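Local structure of putative metal binding protein (Coccidioides immitis, 3CVG) at residues L22-G27 against V75-T80; P98-F103 against L239-R244; S114-L119 against T141-R146; D127-M132 against E162-I167. The protein is of unconfirmed function but probably binds a metal ion or another small ligand, as periplasmic binding proteins do. All coordinates share one frame; numbering follows the deposited sequence.

Contacts 1 and 2 belong to the same sheet. Their centres are about 9 Å apart, and the neighbouring strands 77-80 and 234-241 join them. Contacts 3 and 4 lie together elsewhere, with centres about 15 Å apart, and both involve helix 125-138 or the loops at its ends. The centres of contacts 1 and 3 are about 41 Å apart, on opposite sides of the chain's centre. Contact 1 closes first along the chain. The segments of contacts 3 and 4 alternate, and all of them fall between the two segments of contact 2. The separation is consistent with the two-lobed build of periplasmic binding proteins, in which the chain leaves one lobe and later returns to it.

Contact 1 of 4, residues L22-G27 against V75-T80; sequences LRIGNG and VDVGIT
Arg23 to Asn26 run beside Val75 to Ile79 as parallel neighbours in a beta sheet of the periplasmic binding protein fold. Ile24 pairs with Val77, and Gly25 with Gly78. The tight part is the face that carries Ile24 and Val77. Their side chains lie side by side and point the same way. Ile24 CG1 comes within 3.4 Å of Val77 CG2, closer than usual for two carbons. Leu22 CD1 meets the same methyl at a looser 4.0 Å, and Leu239 of the next strand also packs on Val77. Gly25 and Gly78 leave the other face slim, and Val75 CG1 lies 3.9 Å from Gly25 N there. The backbone is joined by Gly25 N to Val77 O (3.0 Å) and by Ile79 N to Gly25 O (3.1 Å). Arg23 O is gripped twice, by the amides of Val77 and Asp76.

The side nearer solvent is at Arg23, which is partly exposed but firmly bonded. Its chain bends about the CG-CD bond (chi3 -63°) and carries the guanidinium across to Asp76, forming a salt bridge. The guanidinium and carboxylate planes are 59° apart. Val75 CA lies over one guanidinium face, and NH1 also bonds Gly73 O. The place of Asp76 OD1, next to NH2, is less sure. Asp76 OD2 takes two bonds: Arg23 N reaches its anti lone pair at 2.7 Å, while Arg23 NE comes from above the carboxylate plane at 3.0 Å.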
loop_
_atom_site.group_PDB
_atom_site.type_symbol
_atom_site.label_atom_id
_atom_site.label_comp_id
_atom_site.label_asym_id
_atom_site.label_seq_id
_atom_site.Cartn_x
_atom_site.Cartn_y
_atom_site.Cartn_z
ATOM N N LEU A 22 3.252 7.763 21.869
ATOM C CA LEU A 22 2.600 7.671 20.565
ATOM C C LEU A 22 2.893 6.328 19.909
ATOM O O LEU A 22 4.032 6.038 19.536
ATOM C CB LEU A 22 3.062 8.812 19.643
ATOM C CG LEU A 22 2.457 8.842 18.227
ATOM C CD1 LEU A 22 0.941 8.872 18.314
ATOM C CD2 LEU A 22 2.968 10.054 17.463
ATOM N N ARG A 23 1.849 5.511 19.774
ATOM C CA ARG A 23 1.963 4.192 19.162
ATOM C C ARG A 23 1.187 4.190 17.847
ATOM O O ARG A 23 -0.006 4.506 17.820
ATOM C CB ARG A 23 1.398 3.136 20.108
ATOM C CG ARG A 23 2.101 3.068 21.457
ATOM C CD ARG A 23 1.237 2.333 22.461
ATOM N NE ARG A 23 -0.008 3.057 22.694
ATOM C CZ ARG A 23 -1.106 2.518 23.214
ATOM N NH1 ARG A 23 -1.120 1.238 23.560
ATOM N NH2 ARG A 23 -2.194 3.259 23.379
ATOM N N ILE A 24 1.869 3.829 16.764
ATOM C CA ILE A 24 1.260 3.811 15.438
ATOM C C ILE A 24 1.254 2.421 14.813
ATOM O O ILE A 24 2.289 1.756 14.748
ATOM C CB ILE A 24 2.017 4.744 14.464
ATOM C CG1 ILE A 24 2.245 6.112 15.104
ATOM C CG2 ILE A 24 1.221 4.908 13.181
ATOM C CD1 ILE A 24 3.186 7.003 14.310
ATOM N N GLY A 25 0.085 1.990 14.352
ATOM C CA GLY A 25 -0.027 0.698 13.707
ATOM C C GLY A 25 -0.084 0.920 12.208
ATOM O O GLY A 25 -0.893 1.711 11.721
ATOM N N ASN A 26 0.780 0.241 11.466
ATOM C CA ASN A 26 0.803 0.399 10.019
ATOM C C ASN A 26 1.582 -0.730 9.377
ATOM O O ASN A 26 2.265 -1.493 10.057
ATOM C CB ASN A 26 1.444 1.739 9.639
ATOM C CG ASN A 26 1.561 1.925 8.132
ATOM O OD1 ASN A 26 0.561 1.892 7.407
ATOM N ND2 ASN A 26 2.784 2.117 7.655
ATOM N N GLY A 27 1.477 -0.832 8.059
ATOM C CA GLY A 27 2.191 -1.878 7.357
ATOM C C GLY A 27 3.268 -1.354 6.429
ATOM O O GLY A 27 4.441 -1.279 6.802
ATOM N N VAL A 75 -2.630 0.405 19.961
ATOM C CA VAL A 75 -1.988 1.550 19.324
ATOM C C VAL A 75 -2.892 2.768 19.481
ATOM O O VAL A 75 -4.073 2.633 19.803
ATOM C CB VAL A 75 -1.725 1.303 17.820
ATOM C CG1 VAL A 75 -0.784 0.121 17.651
ATOM C CG2 VAL A 75 -3.041 1.064 17.089
ATOM N N ASP A 76 -2.335 3.953 19.261
ATOM C CA ASP A 76 -3.095 5.194 19.393
ATOM C C ASP A 76 -3.646 5.659 18.049
ATOM O O ASP A 76 -4.747 6.212 17.963
ATOM C CB ASP A 76 -2.199 6.281 19.983
ATOM C CG ASP A 76 -1.574 5.862 21.290
ATOM O OD1 ASP A 76 -2.327 5.671 22.268
ATOM O OD2 ASP A 76 -0.335 5.715 21.334
ATOM N N VAL A 77 -2.862 5.440 17.002
ATOM C CA VAL A 77 -3.263 5.820 15.660
ATOM C C VAL A 77 -2.912 4.706 14.697
ATOM O O VAL A 77 -2.178 3.780 15.041
ATOM C CB VAL A 77 -2.560 7.116 15.203
ATOM C CG1 VAL A 77 -3.083 8.298 16.000
ATOM C CG2 VAL A 77 -1.058 6.983 15.380
ATOM N N GLY A 78 -3.454 4.792 13.489
ATOM C CA GLY A 78 -3.171 3.785 12.493
ATOM C C GLY A 78 -3.276 4.359 11.102
ATOM O O GLY A 78 -4.220 5.084 10.786
ATOM N N ILE A 79 -2.286 4.062 10.274
ATOM C CA ILE A 79 -2.316 4.526 8.901
ATOM C C ILE A 79 -2.864 3.320 8.155
ATOM O O ILE A 79 -2.253 2.248 8.128
ATOM C CB ILE A 79 -0.919 4.899 8.387
ATOM C CG1 ILE A 79 -0.353 6.043 9.232
ATOM C CG2 ILE A 79 -0.999 5.324 6.920
ATOM C CD1 ILE A 79 1.007 6.532 8.782
ATOM N N THR A 80 -4.038 3.498 7.569
ATOM C CA THR A 80 -4.701 2.419 6.867
ATOM C C THR A 80 -4.846 2.658 5.369
ATOM O O THR A 80 -4.648 3.775 4.880
ATOM C CB THR A 80 -6.075 2.175 7.506
ATOM O OG1 THR A 80 -6.809 3.406 7.548
ATOM C CG2 THR A 80 -5.903 1.676 8.930
#

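Contact 2 of 4, residues P98-F103 against L239-R244; sequences PSYYAF and LLVGAR
The Tyr100 ring meets Val241 with its edge. Val241 CG2 lies near the ring plane, 3.5 Å from Tyr100 CE2, and Leu239 O borders the same rim at 3.7 Å from Tyr100 CD2. Over one face sits a carbonyl of the ring's own segment, Pro98 O, 3.6 Å above the plane and offset toward the rim. Tyr100 CG stands beside its own backbone N, opposite the carbonyl carbon (chi1 -58°). This turns the ring along the partner strand toward Val241. Val241 CG2 lies beside its backbone N (chi1 171° places CG1 opposite that N), and this methyl meets the ring edge. Beyond the rim, Tyr100 OH is hydrogen-bonded to Lys252 of helix 248-259, and Ala255 of that helix touches Tyr100, Leu239 and Val241.

The backbones are tied by two bonds between the same two residues. Leu239 N gives to Tyr100 O at 2.7 Å, and Tyr100 N gives to Leu239 O at 3.1 Å. The two CB atoms share one side of the sheet, with Tyr100 CB 4.1 Å from Leu239 CB. Toward the loop end, Ser99 CB touches Leu240 CD2 at 4.0 Å.

Farther on, Ala102 and Phe103 both face Ala237. The arrangement is thus an antiparallel hydrogen-bonded pair that runs into a classic beta bulge, near the beginning of the long strand 100-111.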
loop_
_atom_site.group_PDB
_atom_site.type_symbol
_atom_site.label_atom_id
_atom_site.label_comp_id
_atom_site.label_asym_id
_atom_site.label_seq_id
_atom_site.Cartn_x
_atom_site.Cartn_y
_atom_site.Cartn_z
ATOM N N PRO A 98 -13.178 12.794 12.014
ATOM C CA PRO A 98 -13.085 12.034 10.765
ATOM C C PRO A 98 -11.708 11.403 10.620
ATOM O O PRO A 98 -10.853 11.539 11.504
ATOM C CB PRO A 98 -13.308 13.106 9.717
ATOM C CG PRO A 98 -12.478 14.235 10.283
ATOM C CD PRO A 98 -12.834 14.211 11.780
ATOM N N SER A 99 -11.504 10.709 9.503
ATOM C CA SER A 99 -10.215 10.093 9.219
ATOM C C SER A 99 -9.390 11.225 8.623
ATOM O O SER A 99 -9.946 12.266 8.264
ATOM C CB SER A 99 -10.359 8.971 8.191
ATOM O OG SER A 99 -10.704 9.483 6.919
ATOM N N TYR A 100 -8.080 11.026 8.515
ATOM C CA TYR A 100 -7.192 12.050 7.966
ATOM C C TYR A 100 -6.434 11.519 6.750
ATOM O O TYR A 100 -5.706 10.531 6.856
ATOM C CB TYR A 100 -6.189 12.492 9.035
ATOM C CG TYR A 100 -6.831 13.035 10.293
ATOM C CD1 TYR A 100 -7.265 14.359 10.365
ATOM C CD2 TYR A 100 -7.029 12.217 11.402
ATOM C CE1 TYR A 100 -7.883 14.854 11.513
ATOM C CE2 TYR A 100 -7.647 12.699 12.553
ATOM C CZ TYR A 100 -8.069 14.018 12.601
ATOM O OH TYR A 100 -8.686 14.501 13.730
ATOM N N TYR A 101 -6.610 12.168 5.601
ATOM C CA TYR A 101 -5.920 11.753 4.381
ATOM C C TYR A 101 -4.446 12.080 4.605
ATOM O O TYR A 101 -4.088 13.246 4.738
ATOM C CB TYR A 101 -6.447 12.537 3.171
ATOM C CG TYR A 101 -6.393 11.786 1.850
ATOM C CD1 TYR A 101 -5.316 10.947 1.532
ATOM C CD2 TYR A 101 -7.407 11.936 0.901
ATOM C CE1 TYR A 101 -5.260 10.273 0.301
ATOM C CE2 TYR A 101 -7.356 11.274 -0.327
ATOM C CZ TYR A 101 -6.280 10.444 -0.622
ATOM O OH TYR A 101 -6.240 9.773 -1.831
ATOM N N ALA A 102 -3.599 11.054 4.640
ATOM C CA ALA A 102 -2.165 11.233 4.895
ATOM C C ALA A 102 -1.279 11.357 3.656
ATOM O O ALA A 102 -0.491 12.298 3.536
ATOM C CB ALA A 102 -1.658 10.089 5.769
ATOM N N PHE A 103 -1.380 10.390 2.752
ATOM C CA PHE A 103 -0.585 10.421 1.536
ATOM C C PHE A 103 -1.157 9.476 0.488
ATOM O O PHE A 103 -2.105 8.736 0.759
ATOM C CB PHE A 103 0.887 10.089 1.844
ATOM C CG PHE A 103 1.110 8.715 2.415
ATOM C CD1 PHE A 103 1.253 7.609 1.579
ATOM C CD2 PHE A 103 1.193 8.527 3.792
ATOM C CE1 PHE A 103 1.475 6.343 2.105
ATOM C CE2 PHE A 103 1.415 7.260 4.331
ATOM C CZ PHE A 103 1.557 6.168 3.482
ATOM N N LEU A 239 -5.074 8.268 8.201
ATOM C CA LEU A 239 -4.707 8.064 9.595
ATOM C C LEU A 239 -5.991 7.958 10.406
ATOM O O LEU A 239 -6.950 8.692 10.160
ATOM C CB LEU A 239 -3.887 9.237 10.134
ATOM C CG LEU A 239 -3.499 9.085 11.609
ATOM C CD1 LEU A 239 -2.383 8.066 11.728
ATOM C CD2 LEU A 239 -3.040 10.416 12.177
ATOM N N LEU A 240 -6.011 7.036 11.362
ATOM C CA LEU A 240 -7.177 6.855 12.215
ATOM C C LEU A 240 -6.788 7.155 13.652
ATOM O O LEU A 240 -5.774 6.662 14.140
ATOM C CB LEU A 240 -7.705 5.421 12.124
ATOM C CG LEU A 240 -8.325 4.961 10.799
ATOM C CD1 LEU A 240 -8.704 3.485 10.893
ATOM C CD2 LEU A 240 -9.552 5.808 10.483
ATOM N N VAL A 241 -7.581 7.987 14.315
ATOM C CA VAL A 241 -7.335 8.327 15.708
ATOM C C VAL A 241 -8.251 7.450 16.550
ATOM O O VAL A 241 -9.475 7.513 16.423
ATOM C CB VAL A 241 -7.636 9.817 15.988
ATOM C CG1 VAL A 241 -7.592 10.093 17.485
ATOM C CG2 VAL A 241 -6.618 10.689 15.262
ATOM N N GLY A 242 -7.647 6.619 17.392
ATOM C CA GLY A 242 -8.419 5.727 18.235
ATOM C C GLY A 242 -9.317 6.463 19.208
ATOM O O GLY A 242 -8.904 7.450 19.815
ATOM N N ALA A 243 -10.550 5.985 19.359
ATOM C CA ALA A 243 -11.507 6.606 20.268
ATOM C C ALA A 243 -11.126 6.359 21.726
ATOM O O ALA A 243 -11.263 7.247 22.572
ATOM C CB ALA A 243 -12.909 6.071 20.001
ATOM N N ARG A 244 -10.649 5.151 22.013
ATOM C CA ARG A 244 -10.257 4.765 23.366
ATOM C C ARG A 244 -8.755 4.938 23.538
ATOM O O ARG A 244 -8.191 4.548 24.557
ATOM C CB ARG A 244 -10.615 3.295 23.614
ATOM C CG ARG A 244 -12.019 2.896 23.174
ATOM C CD ARG A 244 -13.082 3.625 23.968
ATOM N NE ARG A 244 -12.975 3.349 25.400
ATOM C CZ ARG A 244 -13.782 3.860 26.324
ATOM N NH1 ARG A 244 -14.764 4.677 25.970
ATOM N NH2 ARG A 244 -13.603 3.555 27.602
#

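Contact 3 of 4, residues S114-L119 against T141-R146; sequences SNPAKL and TKPPVR
Thr141 opens the second segment by resting its hydroxyl on Pro116, with Thr141 OG1 3.6 Å from Pro116 CB. The same hydroxyl gives a hydrogen bond to Pro143 O, and Thr141 OG1 and Pro143 O are 2.7 Å apart. It is rotated between the backbone N and the carbonyl carbon (chi1 63°). The bond folds the chain over Lys142.

Pro143 follows a cis peptide bond. Its ring is met at CD by Ser114 OG, only 3.1 Å away. Its carbonyl also touches: Pro143 O lies 3.1 Å from Pro116 CB. Pro116 is therefore bordered by the Thr141 hydroxyl and by the carbonyl that this hydroxyl bonds.

Pro116 holds its place in a type I beta turn from Asn115 to Lys118. The turn is closed by Lys118 N bonded to Asn115 O at 2.8 Å. The Asn115 side chain reaches Leu119, the residue just after the turn: OD1 accepts from Leu119 N, and ND2 gives to Leu119 O on a lone pair in the carbonyl plane. The two segments are loops at either end of helix 125-138, so their meeting brings the chain before that helix against the chain after it.

After Pro144, Val145 completes the apolar side. The side chains of Val145 and Pro116 cross obliquely, with Val145 CG2 3.8 Å from Pro116 CB. The methyl also reaches Ala117, with Val145 CG2 4.0 Å from Ala117 CB. Behind it, Ala135 and Ala136 of the helix touch Val145. Arg146 forms a salt bridge with Glu199.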
loop_
_atom_site.group_PDB
_atom_site.type_symbol
_atom_site.label_atom_id
_atom_site.label_comp_id
_atom_site.label_asym_id
_atom_site.label_seq_id
_atom_site.Cartn_x
_atom_site.Cartn_y
_atom_site.Cartn_z
ATOM N N SER A 114 8.445 -10.081 -22.922
ATOM C CA SER A 114 7.831 -10.847 -24.009
ATOM C C SER A 114 6.349 -10.532 -24.179
ATOM O O SER A 114 5.778 -10.769 -25.241
ATOM C CB SER A 114 8.019 -12.350 -23.780
ATOM O OG SER A 114 7.581 -12.731 -22.486
ATOM N N ASN A 115 5.727 -10.016 -23.120
ATOM C CA ASN A 115 4.323 -9.632 -23.159
ATOM C C ASN A 115 3.429 -10.651 -23.876
ATOM O O ASN A 115 2.785 -10.334 -24.877
ATOM C CB ASN A 115 4.216 -8.249 -23.829
ATOM C CG ASN A 115 2.850 -7.611 -23.664
ATOM O OD1 ASN A 115 2.072 -7.988 -22.784
ATOM N ND2 ASN A 115 2.560 -6.617 -24.503
ATOM N N PRO A 116 3.376 -11.894 -23.371
ATOM C CA PRO A 116 2.537 -12.910 -24.011
ATOM C C PRO A 116 1.047 -12.564 -24.061
ATOM O O PRO A 116 0.332 -13.017 -24.965
ATOM C CB PRO A 116 2.841 -14.175 -23.200
ATOM C CG PRO A 116 3.263 -13.633 -21.850
ATOM C CD PRO A 116 4.138 -12.472 -22.250
ATOM N N ALA A 117 0.582 -11.757 -23.108
ATOM C CA ALA A 117 -0.818 -11.351 -23.073
ATOM C C ALA A 117 -1.067 -10.233 -24.087
ATOM O O ALA A 117 -2.208 -9.821 -24.309
ATOM C CB ALA A 117 -1.194 -10.878 -21.680
ATOM N N LYS A 118 0.013 -9.741 -24.687
ATOM C CA LYS A 118 -0.070 -8.679 -25.687
ATOM C C LYS A 118 -0.822 -7.442 -25.189
ATOM O O LYS A 118 -1.669 -6.882 -25.887
ATOM C CB LYS A 118 -0.707 -9.240 -26.963
ATOM C CG LYS A 118 0.100 -10.399 -27.521
ATOM C CD LYS A 118 -0.580 -11.126 -28.670
ATOM C CE LYS A 118 0.293 -12.295 -29.133
ATOM N NZ LYS A 118 0.729 -13.180 -27.996
ATOM N N LEU A 119 -0.484 -7.016 -23.976
ATOM C CA LEU A 119 -1.092 -5.849 -23.355
ATOM C C LEU A 119 -0.628 -4.554 -24.016
ATOM O O LEU A 119 0.555 -4.393 -24.316
ATOM C CB LEU A 119 -0.738 -5.799 -21.866
ATOM C CG LEU A 119 -1.174 -6.981 -20.998
ATOM C CD1 LEU A 119 -0.955 -6.632 -19.534
ATOM C CD2 LEU A 119 -2.647 -7.290 -21.257
ATOM N N THR A 141 0.814 -19.609 -25.414
ATOM C CA THR A 141 1.695 -18.483 -25.681
ATOM C C THR A 141 3.057 -18.808 -25.106
ATOM O O THR A 141 3.195 -19.733 -24.301
ATOM C CB THR A 141 1.193 -17.188 -25.015
ATOM O OG1 THR A 141 1.188 -17.352 -23.588
ATOM C CG2 THR A 141 -0.208 -16.856 -25.497
ATOM N N LYS A 142 4.064 -18.054 -25.524
ATOM C CA LYS A 142 5.405 -18.271 -25.017
ATOM C C LYS A 142 5.987 -16.965 -24.492
ATOM O O LYS A 142 6.248 -16.040 -25.253
ATOM C CB LYS A 142 6.315 -18.850 -26.103
ATOM C CG LYS A 142 7.602 -19.444 -25.535
ATOM C CD LYS A 142 7.273 -20.450 -24.428
ATOM C CE LYS A 142 8.213 -20.306 -23.243
ATOM N NZ LYS A 142 7.798 -21.167 -22.109
ATOM N N PRO A 143 6.172 -16.870 -23.169
ATOM C CA PRO A 143 5.841 -17.949 -22.231
ATOM C C PRO A 143 4.339 -17.959 -21.935
ATOM O O PRO A 143 3.596 -17.117 -22.435
ATOM C CB PRO A 143 6.672 -17.589 -21.008
ATOM C CG PRO A 143 6.596 -16.080 -21.014
ATOM C CD PRO A 143 6.826 -15.745 -22.473
ATOM N N PRO A 144 3.864 -18.936 -21.146
ATOM C CA PRO A 144 2.426 -18.923 -20.868
ATOM C C PRO A 144 2.089 -17.714 -19.991
ATOM O O PRO A 144 2.936 -17.233 -19.236
ATOM C CB PRO A 144 2.203 -20.252 -20.147
ATOM C CG PRO A 144 3.492 -20.447 -19.414
ATOM C CD PRO A 144 4.530 -20.051 -20.449
ATOM N N VAL A 145 0.865 -17.213 -20.108
ATOM C CA VAL A 145 0.447 -16.068 -19.309
ATOM C C VAL A 145 0.084 -16.542 -17.902
ATOM O O VAL A 145 -0.827 -17.350 -17.734
ATOM C CB VAL A 145 -0.778 -15.378 -19.938
ATOM C CG1 VAL A 145 -1.283 -14.260 -19.034
ATOM C CG2 VAL A 145 -0.407 -14.828 -21.311
ATOM N N ARG A 146 0.828 -16.065 -16.908
ATOM C CA ARG A 146 0.574 -16.407 -15.510
ATOM C C ARG A 146 0.542 -15.113 -14.682
ATOM O O ARG A 146 1.189 -14.124 -15.036
ATOM C CB ARG A 146 1.651 -17.372 -14.988
ATOM C CG ARG A 146 1.590 -18.772 -15.643
ATOM C CD ARG A 146 2.779 -19.635 -15.253
ATOM N NE ARG A 146 2.878 -19.831 -13.806
ATOM C CZ ARG A 146 2.085 -20.634 -13.103
ATOM N NH1 ARG A 146 1.126 -21.325 -13.710
ATOM N NH2 ARG A 146 2.263 -20.759 -11.797
#

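Contact 4 of 4, residues D127-M132 against E162-I167; sequences DMFSKM and ELWLSI
Phe129 and Trp164 make the aromatic pair, a T-shaped one. The edge of Phe129 points at the face of the indole, and the planes are 68° apart. The centroids of the Phe129 ring and the Trp164 six-membered ring are 4.6 Å apart. Phe129 CD2 stands over the indole, 3.5 Å from Trp164 CD2. Trp164 has further aromatic neighbours: Phe147 meets it edge-to-face, and the rings of Trp179 and Tyr180 also touch it.

A CH-pi contact uses a face of Phe129. Leu163 CB sits over it, 3.6 Å from the ring centroid. Consecutive residues of one helix thus reach the same phenyl ring, Leu163 at its face and Trp164 at its edge.

These side chains fill the crossing of two helices, 127-132 and 162-166. The axes of these short helical segments pass 9.3 Å apart at 80°, nearly perpendicular. Phe129 points toward the other helix and has the largest share of the buried surface. No hydrogen bond joins the two segments, so the contact is held by apolar and aromatic packing. Ile202 of strand 200-204 touches both Phe129 and Leu163 and backs the crossing.

Other apolar contacts complete it. Leu163 CD1 is pressed on Phe129 CZ at 3.4 Å. Selenomethionine Met132 adds its CB, 4.3 Å from Trp164 CH2. Ile167, just past the helix, has CG1 between its backbone N and carbonyl carbon (chi1 62°), which sends CD1 across to the first helix. That methyl lies 3.9 Å from Phe129 CB. It also touches the backbone, with Ile167 CD1 3.5 Å from Ser130 N.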
loop_
_atom_site.group_PDB
_atom_site.type_symbol
_atom_site.label_atom_id
_atom_site.label_comp_id
_atom_site.label_asym_id
_atom_site.label_seq_id
_atom_site.Cartn_x
_atom_site.Cartn_y
_atom_site.Cartn_z
ATOM N N ASP A 127 -9.431 -3.791 -18.894
ATOM C CA ASP A 127 -9.282 -4.481 -20.163
ATOM C C ASP A 127 -7.971 -5.267 -20.203
ATOM O O ASP A 127 -7.857 -6.253 -20.930
ATOM C CB ASP A 127 -9.364 -3.482 -21.322
ATOM C CG ASP A 127 -10.706 -2.759 -21.367
ATOM O OD1 ASP A 127 -11.747 -3.437 -21.203
ATOM O OD2 ASP A 127 -10.735 -1.522 -21.565
HETATM N N MSE A 128 -6.981 -4.836 -19.426
HETATM C CA MSE A 128 -5.711 -5.553 -19.383
HETATM C C MSE A 128 -5.950 -6.875 -18.671
HETATM O O MSE A 128 -5.461 -7.915 -19.097
HETATM C CB MSE A 128 -4.636 -4.743 -18.642
HETATM C CG MSE A 128 -3.989 -3.674 -19.510
HETATM SE SE MSE A 128 -2.676 -2.638 -18.581
HETATM C CE MSE A 128 -3.775 -1.117 -18.167
ATOM N N PHE A 129 -6.722 -6.824 -17.588
ATOM C CA PHE A 129 -7.042 -8.029 -16.838
ATOM C C PHE A 129 -7.868 -8.978 -17.698
ATOM O O PHE A 129 -7.647 -10.183 -17.677
ATOM C CB PHE A 129 -7.783 -7.672 -15.542
ATOM C CG PHE A 129 -6.858 -7.420 -14.385
ATOM C CD1 PHE A 129 -6.022 -6.305 -14.373
ATOM C CD2 PHE A 129 -6.755 -8.348 -13.347
ATOM C CE1 PHE A 129 -5.092 -6.118 -13.349
ATOM C CE2 PHE A 129 -5.822 -8.169 -12.320
ATOM C CZ PHE A 129 -4.993 -7.056 -12.325
ATOM N N SER A 130 -8.802 -8.435 -18.471
ATOM C CA SER A 130 -9.621 -9.259 -19.358
ATOM C C SER A 130 -8.728 -9.967 -20.380
ATOM O O SER A 130 -8.910 -11.152 -20.678
ATOM C CB SER A 130 -10.646 -8.390 -20.093
ATOM O OG SER A 130 -11.291 -9.126 -21.124
ATOM N N LYS A 131 -7.757 -9.231 -20.910
ATOM C CA LYS A 131 -6.828 -9.765 -21.901
ATOM C C LYS A 131 -5.940 -10.871 -21.316
ATOM O O LYS A 131 -5.732 -11.908 -21.950
ATOM C CB LYS A 131 -5.953 -8.633 -22.451
ATOM C CG LYS A 131 -5.576 -8.789 -23.914
ATOM C CD LYS A 131 -5.030 -7.476 -24.465
ATOM C CE LYS A 131 -4.793 -7.538 -25.965
ATOM N NZ LYS A 131 -4.443 -6.194 -26.512
HETATM N N MSE A 132 -5.403 -10.647 -20.119
HETATM C CA MSE A 132 -4.566 -11.659 -19.484
HETATM C C MSE A 132 -5.364 -12.941 -19.272
HETATM O O MSE A 132 -4.886 -14.033 -19.577
HETATM C CB MSE A 132 -4.029 -11.160 -18.133
HETATM C CG MSE A 132 -2.814 -10.223 -18.228
HETATM SE SE MSE A 132 -2.084 -9.677 -16.493
HETATM C CE MSE A 132 -1.830 -11.429 -15.723
ATOM N N GLU A 162 -9.719 -7.619 -6.264
ATOM C CA GLU A 162 -10.717 -6.653 -6.679
ATOM C C GLU A 162 -10.731 -6.514 -8.210
ATOM O O GLU A 162 -11.802 -6.473 -8.815
ATOM C CB GLU A 162 -10.343 -5.324 -6.063
ATOM C CG GLU A 162 -11.489 -4.429 -5.704
ATOM C CD GLU A 162 -11.036 -3.335 -4.749
ATOM O OE1 GLU A 162 -10.290 -2.428 -5.182
ATOM O OE2 GLU A 162 -11.391 -3.406 -3.553
ATOM N N LEU A 163 -9.549 -6.401 -8.826
ATOM C CA LEU A 163 -9.455 -6.231 -10.279
ATOM C C LEU A 163 -10.020 -7.442 -11.028
ATOM O O LEU A 163 -10.755 -7.288 -12.000
ATOM C CB LEU A 163 -7.994 -5.957 -10.673
ATOM C CG LEU A 163 -7.492 -4.594 -10.187
ATOM C CD1 LEU A 163 -6.002 -4.473 -10.418
ATOM C CD2 LEU A 163 -8.248 -3.506 -10.924
ATOM N N TRP A 164 -9.693 -8.650 -10.579
ATOM C CA TRP A 164 -10.234 -9.850 -11.231
ATOM C C TRP A 164 -11.763 -9.879 -11.153
ATOM O O TRP A 164 -12.453 -10.121 -12.155
ATOM C CB TRP A 164 -9.657 -11.116 -10.584
ATOM C CG TRP A 164 -8.208 -11.337 -10.943
ATOM C CD1 TRP A 164 -7.137 -11.317 -10.103
ATOM C CD2 TRP A 164 -7.685 -11.552 -12.257
ATOM N NE1 TRP A 164 -5.970 -11.504 -10.812
ATOM C CE2 TRP A 164 -6.280 -11.651 -12.139
ATOM C CE3 TRP A 164 -8.266 -11.664 -13.526
ATOM C CZ2 TRP A 164 -5.449 -11.860 -13.240
ATOM C CZ3 TRP A 164 -7.436 -11.868 -14.624
ATOM C CH2 TRP A 164 -6.045 -11.964 -14.471
ATOM N N LEU A 165 -12.294 -9.632 -9.961
ATOM C CA LEU A 165 -13.740 -9.624 -9.781
ATOM C C LEU A 165 -14.400 -8.552 -10.649
ATOM O O LEU A 165 -15.509 -8.759 -11.133
ATOM C CB LEU A 165 -14.107 -9.390 -8.312
ATOM C CG LEU A 165 -13.756 -10.507 -7.310
ATOM C CD1 LEU A 165 -14.238 -10.101 -5.943
ATOM C CD2 LEU A 165 -14.407 -11.823 -7.708
ATOM N N SER A 166 -13.719 -7.421 -10.855
ATOM C CA SER A 166 -14.272 -6.325 -11.665
ATOM C C SER A 166 -14.589 -6.764 -13.098
ATOM O O SER A 166 -15.436 -6.161 -13.763
ATOM C CB SER A 166 -13.314 -5.117 -11.697
ATOM O OG SER A 166 -12.176 -5.365 -12.512
ATOM N N ILE A 167 -13.912 -7.800 -13.581
ATOM C CA ILE A 167 -14.189 -8.300 -14.922
ATOM C C ILE A 167 -14.950 -9.631 -14.889
ATOM O O ILE A 167 -14.970 -10.370 -15.872
ATOM C CB ILE A 167 -12.908 -8.464 -15.763
ATOM C CG1 ILE A 167 -11.970 -9.480 -15.117
ATOM C CG2 ILE A 167 -12.232 -7.097 -15.946
ATOM C CD1 ILE A 167 -10.873 -9.947 -16.040
#